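Local coordinates for trehalose-6-phosphate phosphatase (Candida albicans, PDB 5DXF), which carries a glycosyltransferase family 20 domain with the GT-B fold, in which two Rossmann-like halves face each other, at residues Lys331-Gly345 with Val424-Asn438. Residues are numbered along the deposited sequence; the frame is centred on the assembly and turned at random.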
ATOM      1  N   LYS A 331      -1.225   4.236  31.481  1.00 66.48           N
ATOM      2  CA  LYS A 331      -2.121   4.604  30.386  1.00 64.04           C
ATOM      3  C   LYS A 331      -2.154   3.549  29.282  1.00 59.16           C
ATOM      4  O   LYS A 331      -1.187   2.817  29.078  1.00 60.48           O
ATOM      5  CB  LYS A 331      -1.716   5.959  29.799  1.00 58.77           C
ATOM      6  CG  LYS A 331      -1.914   7.120  30.757  1.00 54.33           C
ATOM      7  CD  LYS A 331      -1.456   8.438  30.158  1.00 42.21           C
ATOM      8  CE  LYS A 331      -1.773   9.587  31.098  1.00 46.21           C
ATOM      9  NZ  LYS A 331      -3.226   9.636  31.415  1.00 48.12           N
ATOM     10  N   LYS A 332      -3.281   3.480  28.576  1.00 53.72           N
ATOM     11  CA  LYS A 332      -3.450   2.546  27.466  1.00 53.46           C
ATOM     12  C   LYS A 332      -3.213   3.256  26.136  1.00 51.57           C
ATOM     13  O   LYS A 332      -3.756   4.336  25.896  1.00 51.79           O
ATOM     14  CB  LYS A 332      -4.847   1.922  27.494  1.00 56.84           C
ATOM     15  CG  LYS A 332      -5.179   1.149  28.767  1.00 63.56           C
ATOM     16  CD  LYS A 332      -4.387  -0.150  28.868  1.00 56.62           C
ATOM     17  CE  LYS A 332      -4.814  -0.975  30.079  1.00 63.13           C
ATOM     18  NZ  LYS A 332      -4.036  -2.244  30.208  1.00 79.26           N
ATOM     19  N   LEU A 333      -2.412   2.643  25.270  1.00 51.74           N
ATOM     20  CA  LEU A 333      -1.974   3.301  24.041  1.00 42.23           C
ATOM     21  C   LEU A 333      -2.583   2.710  22.770  1.00 53.16           C
ATOM     22  O   LEU A 333      -2.432   1.519  22.488  1.00 51.88           O
ATOM     23  CB  LEU A 333      -0.447   3.253  23.941  1.00 47.46           C
ATOM     24  CG  LEU A 333       0.328   4.504  24.370  1.00 57.87           C
ATOM     25  CD1 LEU A 333      -0.413   5.287  25.448  1.00 50.41           C
ATOM     26  CD2 LEU A 333       1.734   4.138  24.827  1.00 56.30           C
ATOM     27  N   ILE A 334      -3.267   3.558  22.007  1.00 44.91           N
ATOM     28  CA  ILE A 334      -3.740   3.191  20.678  1.00 38.93           C
ATOM     29  C   ILE A 334      -2.807   3.827  19.653  1.00 41.15           C
ATOM     30  O   ILE A 334      -2.626   5.047  19.649  1.00 44.55           O
ATOM     31  CB  ILE A 334      -5.195   3.649  20.432  1.00 43.12           C
ATOM     32  CG1 ILE A 334      -6.060   3.358  21.660  1.00 44.82           C
ATOM     33  CG2 ILE A 334      -5.770   2.977  19.194  1.00 46.92           C
ATOM     34  CD1 ILE A 334      -7.536   3.631  21.452  1.00 36.85           C
ATOM     35  N   VAL A 335      -2.207   3.002  18.800  1.00 35.01           N
ATOM     36  CA  VAL A 335      -1.213   3.482  17.844  1.00 34.30           C
ATOM     37  C   VAL A 335      -1.560   3.106  16.408  1.00 45.16           C
ATOM     38  O   VAL A 335      -1.845   1.943  16.111  1.00 51.77           O
ATOM     39  CB  VAL A 335       0.189   2.931  18.176  1.00 42.90           C
ATOM     40  CG1 VAL A 335       1.208   3.397  17.141  1.00 28.92           C
ATOM     41  CG2 VAL A 335       0.605   3.361  19.570  1.00 40.01           C
ATOM     42  N   GLY A 336      -1.534   4.100  15.524  1.00 49.77           N
ATOM     43  CA  GLY A 336      -1.780   3.874  14.112  1.00 42.36           C
ATOM     44  C   GLY A 336      -0.940   4.787  13.239  1.00 39.86           C
ATOM     45  O   GLY A 336      -0.545   5.875  13.662  1.00 43.21           O
ATOM     46  N   ARG A 337      -0.649   4.332  12.023  1.00 37.74           N
ATOM     47  CA  ARG A 337       0.023   5.166  11.033  1.00 45.01           C
ATOM     48  C   ARG A 337      -0.695   5.082   9.694  1.00 53.94           C
ATOM     49  O   ARG A 337      -0.743   4.021   9.069  1.00 46.92           O
ATOM     50  CB  ARG A 337       1.488   4.763  10.854  1.00 46.23           C
ATOM     51  CG  ARG A 337       2.243   5.701   9.914  1.00 44.24           C
ATOM     52  CD  ARG A 337       3.718   5.347   9.771  1.00 57.33           C
ATOM     53  NE  ARG A 337       3.931   4.129   8.992  1.00 69.43           N
ATOM     54  CZ  ARG A 337       5.121   3.709   8.571  1.00 74.34           C
ATOM     55  NH1 ARG A 337       6.211   4.410   8.849  1.00 61.21           N
ATOM     56  NH2 ARG A 337       5.220   2.589   7.869  1.00 67.90           N
ATOM     57  N   ASP A 338      -1.248   6.206   9.255  1.00 54.67           N
ATOM     58  CA  ASP A 338      -1.969   6.247   7.993  1.00 53.79           C
ATOM     59  C   ASP A 338      -1.680   7.543   7.253  1.00 51.02           C
ATOM     60  O   ASP A 338      -1.366   8.556   7.870  1.00 50.23           O
ATOM     61  CB  ASP A 338      -3.477   6.105   8.228  1.00 51.26           C
ATOM     62  CG  ASP A 338      -3.836   4.837   8.974  1.00 59.72           C
ATOM     63  OD1 ASP A 338      -3.987   3.785   8.319  1.00 71.27           O
ATOM     64  OD2 ASP A 338      -3.969   4.892  10.214  1.00 54.04           O
ATOM     65  N   ARG A 339      -1.778   7.504   5.929  1.00 52.55           N
ATOM     66  CA  ARG A 339      -1.731   8.724   5.137  1.00 56.32           C
ATOM     67  C   ARG A 339      -3.002   9.528   5.385  1.00 55.23           C
ATOM     68  O   ARG A 339      -4.073   8.955   5.582  1.00 52.56           O
ATOM     69  CB  ARG A 339      -1.580   8.407   3.649  1.00 54.74           C
ATOM     70  CG  ARG A 339      -0.182   7.967   3.244  1.00 64.91           C
ATOM     71  CD  ARG A 339      -0.134   7.576   1.776  1.00 81.31           C
ATOM     72  NE  ARG A 339       1.234   7.534   1.263  1.00 97.13           N
ATOM     73  CZ  ARG A 339       1.547   7.311  -0.009  1.00 99.77           C
ATOM     74  NH1 ARG A 339       0.591   7.106  -0.905  1.00 97.16           N
ATOM     75  NH2 ARG A 339       2.817   7.293  -0.387  1.00 93.81           N
ATOM     76  N   LEU A 340      -2.910  10.847   5.349  1.00 51.47           N
ATOM     77  CA  LEU A 340      -4.088  11.635   5.628  1.00 59.07           C
ATOM     78  C   LEU A 340      -4.855  11.725   4.333  1.00 59.72           C
ATOM     79  O   LEU A 340      -4.483  12.448   3.430  1.00 61.62           O
ATOM     80  CB  LEU A 340      -3.698  13.022   6.100  1.00 58.21           C
ATOM     81  CG  LEU A 340      -3.667  13.243   7.603  1.00 47.83           C
ATOM     82  CD1 LEU A 340      -3.548  14.720   7.943  1.00 41.91           C
ATOM     83  CD2 LEU A 340      -4.901  12.640   8.231  1.00 46.19           C
ATOM     84  N   ASP A 341      -5.943  10.975   4.271  1.00 59.10           N
ATOM     85  CA  ASP A 341      -6.669  10.734   3.046  1.00 51.96           C
ATOM     86  C   ASP A 341      -8.107  10.387   3.332  1.00 52.41           C
ATOM     87  O   ASP A 341      -8.461  10.107   4.457  1.00 51.86           O
ATOM     88  CB  ASP A 341      -6.036   9.584   2.298  1.00 20.00           C
ATOM     89  CG  ASP A 341      -5.562   9.988   0.953  1.00 20.00           C
ATOM     90  OD1 ASP A 341      -6.137  10.941   0.402  1.00 20.00           O
ATOM     91  OD2 ASP A 341      -4.616   9.365   0.443  1.00 20.00           O
ATOM     92  N   LYS A 342      -8.938  10.448   2.307  1.00 55.06           N
ATOM     93  CA  LYS A 342     -10.311   9.998   2.411  1.00 53.43           C
ATOM     94  C   LYS A 342     -10.447   8.502   2.678  1.00 47.57           C
ATOM     95  O   LYS A 342     -11.306   8.080   3.427  1.00 55.07           O
ATOM     96  CB  LYS A 342     -11.092  10.385   1.163  1.00 53.96           C
ATOM     97  CG  LYS A 342     -11.099  11.869   0.880  1.00 62.71           C
ATOM     98  CD  LYS A 342     -12.288  12.258   0.028  1.00 65.03           C
ATOM     99  CE  LYS A 342     -12.278  13.740  -0.281  1.00 73.64           C
ATOM    100  NZ  LYS A 342     -11.888  14.005  -1.688  1.00 76.55           N
ATOM    101  N   VAL A 343      -9.601   7.711   2.041  1.00 42.08           N
ATOM    102  CA  VAL A 343      -9.699   6.256   2.036  1.00 53.67           C
ATOM    103  C   VAL A 343      -9.103   5.586   3.271  1.00 51.93           C
ATOM    104  O   VAL A 343      -9.566   4.525   3.683  1.00 52.11           O
ATOM    105  CB  VAL A 343      -9.020   5.663   0.789  1.00 50.47           C
ATOM    106  CG1 VAL A 343      -9.883   5.893  -0.432  1.00 53.82           C
ATOM    107  CG2 VAL A 343      -7.632   6.261   0.593  1.00 61.07           C
ATOM    108  N   ARG A 344      -8.082   6.198   3.862  1.00 45.18           N
ATOM    109  CA  ARG A 344      -7.388   5.586   4.992  1.00 43.60           C
ATOM    110  C   ARG A 344      -8.188   5.706   6.288  1.00 46.59           C
ATOM    111  O   ARG A 344      -7.847   5.091   7.298  1.00 49.95           O
ATOM    112  CB  ARG A 344      -6.000   6.203   5.158  1.00 48.15           C
ATOM    113  CG  ARG A 344      -5.053   5.857   4.020  1.00 42.14           C
ATOM    114  CD  ARG A 344      -4.936   4.349   3.850  1.00 57.66           C
ATOM    115  NE  ARG A 344      -3.981   3.981   2.808  1.00 68.62           N
ATOM    116  CZ  ARG A 344      -3.538   2.745   2.603  1.00 75.09           C
ATOM    117  NH1 ARG A 344      -3.960   1.750   3.372  1.00 64.50           N
ATOM    118  NH2 ARG A 344      -2.669   2.503   1.632  1.00 70.96           N
ATOM    119  N   GLY A 345      -9.249   6.507   6.250  1.00 47.75           N
ATOM    120  CA  GLY A 345     -10.240   6.534   7.311  1.00 40.61           C
ATOM    121  C   GLY A 345      -9.796   7.022   8.677  1.00 38.83           C
ATOM    122  O   GLY A 345     -10.194   6.459   9.697  1.00 42.10           O
ATOM    123  N   VAL A 424       4.921  -0.930  21.752  1.00 47.25           N
ATOM    124  CA  VAL A 424       4.369  -0.420  23.009  1.00 51.00           C
ATOM    125  C   VAL A 424       2.841  -0.351  22.949  1.00 49.98           C
ATOM    126  O   VAL A 424       2.172  -0.228  23.975  1.00 37.44           O
ATOM    127  CB  VAL A 424       4.921   0.991  23.360  1.00 62.32           C
ATOM    128  CG1 VAL A 424       4.609   1.364  24.815  1.00 71.11           C
ATOM    129  CG2 VAL A 424       6.423   1.065  23.117  1.00 63.28           C
ATOM    130  N   ALA A 425       2.289  -0.444  21.744  1.00 41.35           N
ATOM    131  CA  ALA A 425       0.849  -0.302  21.553  1.00 47.09           C
ATOM    132  C   ALA A 425       0.031  -1.343  22.318  1.00 56.99           C
ATOM    133  O   ALA A 425       0.335  -2.538  22.285  1.00 55.39           O
ATOM    134  CB  ALA A 425       0.515  -0.370  20.079  1.00 47.02           C
ATOM    135  N   ASP A 426      -0.990  -0.883  23.025  1.00 53.27           N
ATOM    136  CA  ASP A 426      -1.947  -1.763  23.650  1.00 52.07           C
ATOM    137  C   ASP A 426      -3.111  -2.031  22.701  1.00 56.54           C
ATOM    138  O   ASP A 426      -3.917  -2.916  22.923  1.00 51.63           O
ATOM    139  CB  ASP A 426      -2.448  -1.156  24.959  1.00 58.63           C
ATOM    140  CG  ASP A 426      -1.333  -0.936  25.971  1.00 69.53           C
ATOM    141  OD1 ASP A 426      -0.795  -1.926  26.512  1.00 60.68           O
ATOM    142  OD2 ASP A 426      -0.999   0.234  26.231  1.00 57.72           O
ATOM    143  N   LEU A 427      -3.187  -1.241  21.638  1.00 63.54           N
ATOM    144  CA  LEU A 427      -4.222  -1.399  20.630  1.00 58.89           C
ATOM    145  C   LEU A 427      -3.749  -0.949  19.260  1.00 56.92           C
ATOM    146  O   LEU A 427      -2.923  -0.068  19.142  1.00 60.98           O
ATOM    147  CB  LEU A 427      -5.459  -0.597  21.017  1.00 20.00           C
ATOM    148  CG  LEU A 427      -6.824  -1.129  20.603  1.00 20.00           C
ATOM    149  CD1 LEU A 427      -7.808   0.003  20.438  1.00 20.00           C
ATOM    150  CD2 LEU A 427      -6.758  -1.943  19.332  1.00 20.00           C
ATOM    151  N   ALA A 428      -4.297  -1.551  18.226  1.00 44.55           N
ATOM    152  CA  ALA A 428      -4.107  -1.078  16.887  1.00 48.34           C
ATOM    153  C   ALA A 428      -5.493  -0.909  16.317  1.00 63.79           C
ATOM    154  O   ALA A 428      -6.339  -1.754  16.515  1.00 58.71           O
ATOM    155  CB  ALA A 428      -3.320  -2.077  16.079  1.00 42.02           C
ATOM    156  N   LEU A 429      -5.735   0.198  15.636  1.00 56.37           N
ATOM    157  CA  LEU A 429      -7.042   0.437  15.027  1.00 52.36           C
ATOM    158  C   LEU A 429      -6.888   0.825  13.559  1.00 54.15           C
ATOM    159  O   LEU A 429      -6.324   1.870  13.239  1.00 63.73           O
ATOM    160  CB  LEU A 429      -7.815   1.524  15.790  1.00 52.65           C
ATOM    161  CG  LEU A 429      -9.252   1.835  15.356  1.00 55.52           C
ATOM    162  CD1 LEU A 429     -10.039   0.549  15.148  1.00 53.34           C
ATOM    163  CD2 LEU A 429      -9.945   2.730  16.383  1.00 44.64           C
ATOM    164  N   ILE A 430      -7.385  -0.032  12.672  1.00 56.55           N
ATOM    165  CA  ILE A 430      -7.377   0.259  11.241  1.00 58.41           C
ATOM    166  C   ILE A 430      -8.805   0.499  10.765  1.00 59.76           C
ATOM    167  O   ILE A 430      -9.658  -0.378  10.895  1.00 55.47           O
ATOM    168  CB  ILE A 430      -6.737  -0.886  10.427  1.00 66.06           C
ATOM    169  CG1 ILE A 430      -5.364  -1.248  11.000  1.00 71.99           C
ATOM    170  CG2 ILE A 430      -6.638  -0.516   8.956  1.00 58.78           C
ATOM    171  CD1 ILE A 430      -4.420  -0.071  11.112  1.00 73.94           C
ATOM    172  N   THR A 431      -9.059   1.687  10.217  1.00 49.61           N
ATOM    173  CA  THR A 431     -10.412   2.113   9.852  1.00 46.17           C
ATOM    174  C   THR A 431     -10.514   2.480   8.373  1.00 46.44           C
ATOM    175  O   THR A 431     -11.388   3.250   7.973  1.00 44.95           O
ATOM    176  CB  THR A 431     -10.856   3.321  10.695  1.00 48.12           C
ATOM    177  OG1 THR A 431      -9.850   4.341  10.625  1.00 45.25           O
ATOM    178  CG2 THR A 431     -11.041   2.918  12.144  1.00 42.48           C
ATOM    179  N   SER A 432      -9.614   1.921   7.573  1.00 46.87           N
ATOM    180  CA  SER A 432      -9.531   2.233   6.149  1.00 42.39           C
ATOM    181  C   SER A 432     -10.863   2.073   5.423  1.00 54.22           C
ATOM    182  O   SER A 432     -11.526   1.045   5.547  1.00 49.38           O
ATOM    183  CB  SER A 432      -8.476   1.351   5.489  1.00 42.58           C
ATOM    184  OG  SER A 432      -7.182   1.670   5.969  1.00 65.56           O
ATOM    185  N   VAL A 433     -11.251   3.102   4.673  1.00 49.56           N
ATOM    186  CA  VAL A 433     -12.495   3.084   3.911  1.00 50.93           C
ATOM    187  C   VAL A 433     -12.367   2.184   2.688  1.00 48.83           C
ATOM    188  O   VAL A 433     -13.289   1.435   2.353  1.00 53.71           O
ATOM    189  CB  VAL A 433     -12.904   4.514   3.477  1.00 46.24           C
ATOM    190  CG1 VAL A 433     -13.880   4.486   2.307  1.00 58.91           C
ATOM    191  CG2 VAL A 433     -13.499   5.264   4.657  1.00 46.06           C
ATOM    192  N   ARG A 434     -11.207   2.250   2.041  1.00 48.07           N
ATOM    193  CA  ARG A 434     -10.946   1.458   0.846  1.00 41.18           C
ATOM    194  C   ARG A 434      -9.461   1.442   0.498  1.00 46.15           C
ATOM    195  O   ARG A 434      -8.874   2.485   0.200  1.00 54.62           O
ATOM    196  CB  ARG A 434     -11.756   1.998  -0.337  1.00 46.15           C
ATOM    197  CG  ARG A 434     -11.578   1.221  -1.630  1.00 55.25           C
ATOM    198  CD  ARG A 434     -12.746   1.469  -2.574  1.00 48.48           C
ATOM    199  NE  ARG A 434     -12.493   0.981  -3.927  1.00 53.53           N
ATOM    200  CZ  ARG A 434     -12.806  -0.238  -4.356  1.00 58.20           C
ATOM    201  NH1 ARG A 434     -13.380  -1.108  -3.537  1.00 50.79           N
ATOM    202  NH2 ARG A 434     -12.542  -0.589  -5.607  1.00 54.70           N
ATOM    203  N   ASP A 435      -8.853   0.258   0.534  1.00 48.32           N
ATOM    204  CA  ASP A 435      -7.458   0.111   0.126  1.00 57.04           C
ATOM    205  C   ASP A 435      -7.161  -1.277  -0.433  1.00 55.13           C
ATOM    206  O   ASP A 435      -7.956  -2.205  -0.275  1.00 57.57           O
ATOM    207  CB  ASP A 435      -6.513   0.413   1.298  1.00 66.87           C
ATOM    208  CG  ASP A 435      -6.772  -0.463   2.519  1.00 64.57           C
ATOM    209  OD1 ASP A 435      -7.349  -1.563   2.387  1.00 59.54           O
ATOM    210  OD2 ASP A 435      -6.380  -0.046   3.628  1.00 59.59           O
ATOM    211  N   GLY A 436      -6.010  -1.410  -1.082  1.00 57.67           N
ATOM    212  CA  GLY A 436      -5.559  -2.701  -1.563  1.00 59.59           C
ATOM    213  C   GLY A 436      -5.100  -3.559  -0.402  1.00 62.07           C
ATOM    214  O   GLY A 436      -5.549  -4.694  -0.239  1.00 62.45           O
ATOM    215  N   MET A 437      -4.209  -3.007   0.416  1.00 62.75           N
ATOM    216  CA  MET A 437      -3.683  -3.721   1.573  1.00 64.12           C
ATOM    217  C   MET A 437      -3.190  -2.777   2.664  1.00 62.45           C
ATOM    218  O   MET A 437      -2.606  -1.732   2.380  1.00 67.81           O
ATOM    219  CB  MET A 437      -2.546  -4.654   1.151  1.00 65.36           C
ATOM    220  CG  MET A 437      -2.977  -6.096   0.979  1.00 71.12           C
ATOM    221  SD  MET A 437      -3.670  -6.762   2.503  1.00 74.00           S
ATOM    222  CE  MET A 437      -4.597  -8.152   1.869  1.00 64.63           C
ATOM    223  N   ASN A 438      -3.428  -3.159   3.915  1.00 56.52           N
ATOM    224  CA  ASN A 438      -2.919  -2.407   5.054  1.00 55.02           C
ATOM    225  C   ASN A 438      -1.688  -3.083   5.649  1.00 54.67           C
ATOM    226  O   ASN A 438      -1.798  -4.051   6.403  1.00 56.35           O
ATOM    227  CB  ASN A 438      -4.001  -2.243   6.120  1.00 61.05           C
ATOM    228  CG  ASN A 438      -3.634  -1.208   7.167  1.00 66.58           C
ATOM    229  OD1 ASN A 438      -3.090  -1.537   8.221  1.00 61.43           O
ATOM    230  ND2 ASN A 438      -3.927   0.055   6.877  1.00 61.55           N
TER
HETATM  231  O   HOH W   1      -6.484   3.004   9.202  1.00 51.50           O
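Leu333 and Asp426 meet where the edges of two three-stranded parallel sheets join in the C-terminal Rossmann-like half of the GT-B fold. Strand 332-339 continues through 367-374 on its other side, and strand 428-430 through 455-458. The side chain of Asp426 lies alongside the edge of the strand at Leu333: its CB lies 3.6 Å from Leu333 O, its CG passes close to Leu333 N, and its OD2 takes that N-H at 3.0 Å. This bond is fairly straight (159° at the hydrogen); OD2 uses its anti lone pair, the one away from OD1, and takes an edge N-H that a neighbouring strand's carbonyl could otherwise accept. Leu333 O accepts from Asp426 N and, weakly, from Leu427 N; Val335 N gives to Leu427 O at 3.2 Å, completing a single parallel bridge between Ile334 and Leu427. On one face Ile334 and Leu427 lie side by side, CD1 to CD1 at 3.8 Å; on the other, Val335 CG2 rests on Ala425 CB. The short strand axes diverge by 40°, consistent with there being no second bridge. Further on, a water links the two segments, donating to Asp338 OD1 (2.8 Å) and to Arg344 O while accepting from Thr431 N; Asp338 OD2 is salt-bridged to Lys349. The turn after the strand is tied back by Arg434 N, which donates to Val343 O. Arg344, folded at its second torsion (chi2 -56°), reaches back with one guanidinium face over Asp435 CB. Asp435 OD1 is bonded to Thr461 OG1 and Gly462 N, while Asp435 OD2 forms a salt bridge with Arg344 NH1 at 3.0 Å.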